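Local coordinates for protein 3-hydroxyadipyl-CoA dehydrogenase (Escherichia coli, PDB 3MOG) that oxidises 3-hydroxyadipyl-CoA to 3-oxoadipyl-CoA with NAD+ in the phenylacetate degradation pathway, at residues 391-402 with 436-445. Residues are numbered along the deposited sequence; the frame is centred on the assembly and turned at random.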
ATOM      1  N   TRP C 391      23.901  -6.650  10.161  1.00 42.37           N
ATOM      2  CA  TRP C 391      22.896  -7.565  10.691  1.00 46.26           C
ATOM      3  C   TRP C 391      21.511  -7.231  10.188  1.00 45.46           C
ATOM      4  O   TRP C 391      20.754  -8.135   9.859  1.00 46.86           O
ATOM      5  CB  TRP C 391      22.956  -7.684  12.227  1.00 37.19           C
ATOM      6  CG  TRP C 391      24.027  -8.665  12.627  1.00 47.61           C
ATOM      7  CD1 TRP C 391      25.363  -8.406  12.782  1.00 41.51           C
ATOM      8  CD2 TRP C 391      23.864 -10.071  12.849  1.00 45.00           C
ATOM      9  NE1 TRP C 391      26.037  -9.562  13.109  1.00 50.76           N
ATOM     10  CE2 TRP C 391      25.142 -10.598  13.155  1.00 45.96           C
ATOM     11  CE3 TRP C 391      22.759 -10.938  12.830  1.00 43.91           C
ATOM     12  CZ2 TRP C 391      25.346 -11.951  13.435  1.00 39.07           C
ATOM     13  CZ3 TRP C 391      22.960 -12.285  13.115  1.00 47.46           C
ATOM     14  CH2 TRP C 391      24.248 -12.779  13.413  1.00 47.82           C
ATOM     15  N   ARG C 392      21.211  -5.937  10.084  1.00 44.75           N
ATOM     16  CA  ARG C 392      19.910  -5.468   9.595  1.00 42.12           C
ATOM     17  C   ARG C 392      19.676  -5.893   8.142  1.00 43.99           C
ATOM     18  O   ARG C 392      18.578  -6.360   7.798  1.00 39.84           O
ATOM     19  CB  ARG C 392      19.817  -3.943   9.751  1.00 44.57           C
ATOM     20  CG  ARG C 392      18.540  -3.326   9.225  1.00 36.88           C
ATOM     21  CD  ARG C 392      18.250  -2.048   9.927  1.00 39.04           C
ATOM     22  NE  ARG C 392      17.115  -1.354   9.318  1.00 39.30           N
ATOM     23  CZ  ARG C 392      16.551  -0.265   9.825  1.00 46.22           C
ATOM     24  NH1 ARG C 392      17.019   0.229  10.967  1.00 41.08           N
ATOM     25  NH2 ARG C 392      15.519   0.324   9.199  1.00 36.21           N
ATOM     26  N   THR C 393      20.726  -5.771   7.317  1.00 45.72           N
ATOM     27  CA  THR C 393      20.665  -6.081   5.880  1.00 42.70           C
ATOM     28  C   THR C 393      20.603  -7.589   5.628  1.00 47.80           C
ATOM     29  O   THR C 393      19.843  -8.057   4.766  1.00 42.84           O
ATOM     30  CB  THR C 393      21.881  -5.485   5.115  1.00 40.65           C
ATOM     31  OG1 THR C 393      21.895  -4.055   5.266  1.00 43.64           O
ATOM     32  CG2 THR C 393      21.830  -5.825   3.636  1.00 36.05           C
ATOM     33  N   VAL C 394      21.404  -8.349   6.375  1.00 44.11           N
ATOM     34  CA  VAL C 394      21.480  -9.793   6.149  1.00 41.21           C
ATOM     35  C   VAL C 394      20.195 -10.477   6.634  1.00 34.25           C
ATOM     36  O   VAL C 394      19.646 -11.294   5.915  1.00 38.48           O
ATOM     37  CB  VAL C 394      22.763 -10.418   6.733  1.00 43.37           C
ATOM     38  CG1 VAL C 394      22.749 -11.917   6.551  1.00 39.15           C
ATOM     39  CG2 VAL C 394      24.024  -9.821   6.056  1.00 42.10           C
ATOM     40  N   ALA C 395      19.697 -10.086   7.816  1.00 36.41           N
ATOM     41  CA  ALA C 395      18.362 -10.498   8.303  1.00 32.98           C
ATOM     42  C   ALA C 395      17.252 -10.317   7.279  1.00 37.64           C
ATOM     43  O   ALA C 395      16.475 -11.247   7.031  1.00 45.95           O
ATOM     44  CB  ALA C 395      17.990  -9.774   9.625  1.00 29.02           C
ATOM     45  N   MET C 396      17.188  -9.138   6.665  1.00 41.89           N
ATOM     46  CA  MET C 396      16.151  -8.869   5.647  1.00 40.83           C
ATOM     47  C   MET C 396      16.330  -9.661   4.350  1.00 40.15           C
ATOM     48  O   MET C 396      15.341 -10.097   3.767  1.00 44.57           O
ATOM     49  CB  MET C 396      16.030  -7.382   5.375  1.00 36.96           C
ATOM     50  CG  MET C 396      15.352  -6.628   6.523  1.00 41.30           C
ATOM     51  SD  MET C 396      13.576  -6.888   6.621  1.00 30.14           S
ATOM     52  CE  MET C 396      13.152  -5.875   5.217  1.00 43.45           C
ATOM     53  N   ILE C 397      17.578  -9.867   3.920  1.00 40.41           N
ATOM     54  CA  ILE C 397      17.885 -10.750   2.788  1.00 39.55           C
ATOM     55  C   ILE C 397      17.364 -12.171   3.067  1.00 42.57           C
ATOM     56  O   ILE C 397      16.690 -12.777   2.223  1.00 45.97           O
ATOM     57  CB  ILE C 397      19.424 -10.797   2.492  1.00 41.77           C
ATOM     58  CG1 ILE C 397      19.904  -9.492   1.867  1.00 39.38           C
ATOM     59  CG2 ILE C 397      19.785 -11.934   1.542  1.00 37.62           C
ATOM     60  CD1 ILE C 397      21.422  -9.342   1.847  1.00 41.60           C
ATOM     61  N   ILE C 398      17.665 -12.677   4.263  1.00 45.43           N
ATOM     62  CA  ILE C 398      17.260 -14.028   4.691  1.00 44.19           C
ATOM     63  C   ILE C 398      15.728 -14.192   4.814  1.00 38.01           C
ATOM     64  O   ILE C 398      15.150 -15.204   4.408  1.00 40.20           O
ATOM     65  CB  ILE C 398      17.960 -14.366   6.019  1.00 43.90           C
ATOM     66  CG1 ILE C 398      19.476 -14.481   5.804  1.00 40.39           C
ATOM     67  CG2 ILE C 398      17.386 -15.622   6.670  1.00 34.65           C
ATOM     68  CD1 ILE C 398      20.249 -14.545   7.118  1.00 41.43           C
ATOM     69  N   ASN C 399      15.088 -13.177   5.370  1.00 37.89           N
ATOM     70  CA  ASN C 399      13.633 -13.106   5.499  1.00 38.89           C
ATOM     71  C   ASN C 399      12.925 -13.219   4.146  1.00 38.30           C
ATOM     72  O   ASN C 399      11.985 -14.007   3.981  1.00 40.99           O
ATOM     73  CB  ASN C 399      13.278 -11.782   6.161  1.00 31.31           C
ATOM     74  CG  ASN C 399      11.954 -11.821   6.879  1.00 44.36           C
ATOM     75  OD1 ASN C 399      11.552 -12.848   7.417  1.00 37.75           O
ATOM     76  ND2 ASN C 399      11.282 -10.672   6.926  1.00 32.64           N
ATOM     77  N   GLU C 400      13.406 -12.440   3.184  1.00 42.67           N
ATOM     78  CA  GLU C 400      12.959 -12.498   1.787  1.00 41.61           C
ATOM     79  C   GLU C 400      13.201 -13.854   1.101  1.00 41.77           C
ATOM     80  O   GLU C 400      12.336 -14.342   0.368  1.00 46.19           O
ATOM     81  CB  GLU C 400      13.601 -11.352   0.993  1.00 42.88           C
ATOM     82  CG  GLU C 400      12.842 -11.007  -0.277  1.00 51.46           C
ATOM     83  CD  GLU C 400      11.387 -10.704   0.003  1.00 54.02           C
ATOM     84  OE1 GLU C 400      10.519 -11.482  -0.449  1.00 64.51           O
ATOM     85  OE2 GLU C 400      11.120  -9.709   0.702  1.00 57.69           O
ATOM     86  N   ALA C 401      14.355 -14.475   1.350  1.00 40.07           N
ATOM     87  CA  ALA C 401      14.624 -15.837   0.846  1.00 38.07           C
ATOM     88  C   ALA C 401      13.656 -16.875   1.427  1.00 38.17           C
ATOM     89  O   ALA C 401      13.171 -17.763   0.720  1.00 42.15           O
ATOM     90  CB  ALA C 401      16.048 -16.243   1.156  1.00 30.05           C
ATOM     91  N   LEU C 402      13.368 -16.739   2.714  1.00 40.67           N
ATOM     92  CA  LEU C 402      12.441 -17.599   3.396  1.00 41.03           C
ATOM     93  C   LEU C 402      11.020 -17.422   2.869  1.00 42.27           C
ATOM     94  O   LEU C 402      10.279 -18.397   2.733  1.00 41.25           O
ATOM     95  CB  LEU C 402      12.468 -17.304   4.894  1.00 43.76           C
ATOM     96  CG  LEU C 402      13.611 -17.867   5.737  1.00 47.49           C
ATOM     97  CD1 LEU C 402      13.578 -17.172   7.066  1.00 40.48           C
ATOM     98  CD2 LEU C 402      13.529 -19.379   5.918  1.00 45.82           C
ATOM     99  N   LEU C 436      23.740 -18.470  11.288  1.00 52.13           N
ATOM    100  CA  LEU C 436      23.622 -17.329  12.182  1.00 49.94           C
ATOM    101  C   LEU C 436      22.621 -17.596  13.300  1.00 48.63           C
ATOM    102  O   LEU C 436      22.704 -16.995  14.357  1.00 43.62           O
ATOM    103  CB  LEU C 436      23.275 -16.062  11.409  1.00 47.04           C
ATOM    104  CG  LEU C 436      24.329 -15.537  10.428  1.00 51.43           C
ATOM    105  CD1 LEU C 436      23.763 -14.334   9.701  1.00 47.88           C
ATOM    106  CD2 LEU C 436      25.706 -15.206  11.083  1.00 43.18           C
ATOM    107  N   GLY C 437      21.709 -18.537  13.069  1.00 44.21           N
ATOM    108  CA  GLY C 437      20.737 -18.912  14.061  1.00 33.73           C
ATOM    109  C   GLY C 437      19.393 -18.284  13.758  1.00 43.26           C
ATOM    110  O   GLY C 437      19.276 -17.056  13.703  1.00 40.15           O
ATOM    111  N   TRP C 438      18.384 -19.130  13.563  1.00 35.63           N
ATOM    112  CA  TRP C 438      17.017 -18.675  13.285  1.00 42.37           C
ATOM    113  C   TRP C 438      16.349 -17.832  14.375  1.00 45.15           C
ATOM    114  O   TRP C 438      15.647 -16.864  14.070  1.00 43.19           O
ATOM    115  CB  TRP C 438      16.130 -19.863  12.898  1.00 37.87           C
ATOM    116  CG  TRP C 438      16.650 -20.622  11.697  1.00 43.67           C
ATOM    117  CD1 TRP C 438      17.153 -21.900  11.686  1.00 47.36           C
ATOM    118  CD2 TRP C 438      16.748 -20.146  10.342  1.00 44.96           C
ATOM    119  NE1 TRP C 438      17.543 -22.247  10.414  1.00 45.62           N
ATOM    120  CE2 TRP C 438      17.295 -21.201   9.568  1.00 51.79           C
ATOM    121  CE3 TRP C 438      16.416 -18.943   9.705  1.00 46.05           C
ATOM    122  CZ2 TRP C 438      17.514 -21.086   8.192  1.00 50.83           C
ATOM    123  CZ3 TRP C 438      16.639 -18.833   8.337  1.00 43.75           C
ATOM    124  CH2 TRP C 438      17.190 -19.898   7.600  1.00 48.87           C
ATOM    125  N   GLN C 439      16.584 -18.180  15.641  1.00 42.30           N
ATOM    126  CA  GLN C 439      16.016 -17.429  16.746  1.00 46.04           C
ATOM    127  C   GLN C 439      16.643 -16.056  16.845  1.00 44.51           C
ATOM    128  O   GLN C 439      15.974 -15.090  17.207  1.00 47.29           O
ATOM    129  CB  GLN C 439      16.200 -18.166  18.066  1.00 42.17           C
ATOM    130  CG  GLN C 439      15.332 -19.380  18.212  1.00 52.88           C
ATOM    131  CD  GLN C 439      15.787 -20.245  19.356  1.00 57.98           C
ATOM    132  OE1 GLN C 439      15.220 -20.191  20.442  1.00 54.50           O
ATOM    133  NE2 GLN C 439      16.841 -21.026  19.131  1.00 54.78           N
ATOM    134  N   ARG C 440      17.928 -15.990  16.512  1.00 42.71           N
ATOM    135  CA  ARG C 440      18.672 -14.746  16.500  1.00 42.69           C
ATOM    136  C   ARG C 440      18.176 -13.783  15.415  1.00 41.36           C
ATOM    137  O   ARG C 440      18.030 -12.589  15.670  1.00 45.93           O
ATOM    138  CB  ARG C 440      20.163 -15.035  16.306  1.00 42.68           C
ATOM    139  CG  ARG C 440      21.036 -13.803  16.465  1.00 44.74           C
ATOM    140  CD  ARG C 440      22.505 -14.150  16.475  1.00 38.44           C
ATOM    141  NE  ARG C 440      23.277 -12.924  16.611  1.00 46.39           N
ATOM    142  CZ  ARG C 440      24.597 -12.880  16.753  1.00 54.88           C
ATOM    143  NH1 ARG C 440      25.192 -11.702  16.848  1.00 42.07           N
ATOM    144  NH2 ARG C 440      25.323 -14.005  16.776  1.00 45.25           N
ATOM    145  N   ILE C 441      17.940 -14.303  14.215  1.00 41.70           N
ATOM    146  CA  ILE C 441      17.396 -13.499  13.116  1.00 46.77           C
ATOM    147  C   ILE C 441      15.980 -13.054  13.459  1.00 42.70           C
ATOM    148  O   ILE C 441      15.630 -11.887  13.275  1.00 48.97           O
ATOM    149  CB  ILE C 441      17.410 -14.264  11.760  1.00 42.09           C
ATOM    150  CG1 ILE C 441      18.847 -14.621  11.355  1.00 38.55           C
ATOM    151  CG2 ILE C 441      16.703 -13.458  10.653  1.00 34.55           C
ATOM    152  CD1 ILE C 441      19.800 -13.446  11.342  1.00 48.48           C
ATOM    153  N   LEU C 442      15.189 -13.983  13.995  1.00 40.16           N
ATOM    154  CA  LEU C 442      13.826 -13.683  14.436  1.00 43.61           C
ATOM    155  C   LEU C 442      13.756 -12.554  15.458  1.00 43.91           C
ATOM    156  O   LEU C 442      12.977 -11.623  15.285  1.00 39.92           O
ATOM    157  CB  LEU C 442      13.136 -14.934  14.999  1.00 37.44           C
ATOM    158  CG  LEU C 442      11.768 -14.726  15.611  1.00 40.48           C
ATOM    159  CD1 LEU C 442      10.715 -14.488  14.512  1.00 44.03           C
ATOM    160  CD2 LEU C 442      11.386 -15.879  16.519  1.00 40.33           C
ATOM    161  N   ARG C 443      14.572 -12.634  16.512  1.00 45.97           N
ATOM    162  CA  ARG C 443      14.555 -11.626  17.582  1.00 45.16           C
ATOM    163  C   ARG C 443      14.864 -10.202  17.068  1.00 42.36           C
ATOM    164  O   ARG C 443      14.185  -9.237  17.434  1.00 39.73           O
ATOM    165  CB  ARG C 443      15.526 -12.015  18.699  1.00 44.19           C
ATOM    166  CG  ARG C 443      15.624 -10.989  19.839  1.00 51.44           C
ATOM    167  CD  ARG C 443      16.521 -11.487  20.964  1.00 71.36           C
ATOM    168  NE  ARG C 443      17.832 -11.921  20.475  1.00 75.91           N
ATOM    169  CZ  ARG C 443      18.730 -12.573  21.206  1.00 71.20           C
ATOM    170  NH1 ARG C 443      18.477 -12.865  22.478  1.00 64.33           N
ATOM    171  NH2 ARG C 443      19.888 -12.924  20.663  1.00 68.49           N
ATOM    172  N   LEU C 444      15.882 -10.113  16.220  1.00 43.67           N
ATOM    173  CA  LEU C 444      16.290  -8.880  15.570  1.00 44.16           C
ATOM    174  C   LEU C 444      15.149  -8.251  14.762  1.00 40.47           C
ATOM    175  O   LEU C 444      14.784  -7.092  14.994  1.00 44.29           O
ATOM    176  CB  LEU C 444      17.493  -9.172  14.684  1.00 41.27           C
ATOM    177  CG  LEU C 444      18.042  -8.146  13.696  1.00 48.29           C
ATOM    178  CD1 LEU C 444      18.398  -6.853  14.368  1.00 53.40           C
ATOM    179  CD2 LEU C 444      19.288  -8.759  13.099  1.00 56.84           C
ATOM    180  N   LEU C 445      14.567  -9.023  13.849  1.00 40.27           N
ATOM    181  CA  LEU C 445      13.479  -8.519  13.015  1.00 41.11           C
ATOM    182  C   LEU C 445      12.266  -8.088  13.842  1.00 44.98           C
ATOM    183  O   LEU C 445      11.675  -7.044  13.546  1.00 44.23           O
ATOM    184  CB  LEU C 445      13.108  -9.512  11.894  1.00 43.94           C
ATOM    185  CG  LEU C 445      14.174  -9.703  10.796  1.00 45.32           C
ATOM    186  CD1 LEU C 445      13.815 -10.812   9.862  1.00 36.04           C
ATOM    187  CD2 LEU C 445      14.403  -8.449   9.970  1.00 40.87           C
TER
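Trp391 is the large knob of this helix pair. Its indole fills a hollow made by Leu436, at the end of the preceding helix, with Arg440, Ile441 and Leu444, a knob-into-hole fit. The guanidinium of Arg440 lies flat over the six-membered part of the ring, a cation-pi stack with centres 3.9 Å apart and planes at 13°. Trp391 CH2 sits over the middle of the guanidinium. The Arg440 chain reaches this position because it is extended, with CG anti to the backbone N (chi1 -172°). Leu436 CD2 comes within 3.7 Å of Trp391 CH2, and Ile441 CD1 within 3.8 Å of Trp391 CZ3. Leu444 CD2 fits at the ring edge.

Next to this knob, the helices meet at a small residue. Ala395 CB is a low bump among Ile441 CG2, Leu444 CD2 and Leu445 CD2, and the Ala395 and Ile441 CA atoms are 5.8 Å apart. Leu445 sets its two methyls against one side of the 391-402 helix, CD2 at Met396 SD and CD1 3.7 Å from Asn399 CG. Further along, Trp438 CZ3 is received by Ile398 CG2 and Leu402 CD1, each at 3.7 Å. The helix segments cross at -108°, within the C-terminal 3-hydroxyacyl-CoA dehydrogenase domain in the second half of the chain.

No hydrogen bond joins the two segments. Three polar groups are bonded to residues beyond them: Trp391 NE1 to Lys346 O, Asn399 ND2 to Arg458 O, and Arg440 NH1 in a salt bridge with Glu324 OE2. Replacing Arg440 by an alanine is likely to uncover this indole face and to take from Glu324 its salt-bridge partner. The contact is therefore held by apolar packing and one cation-pi stack, with Glu324 probably helping to hold the guanidinium in place over the indole.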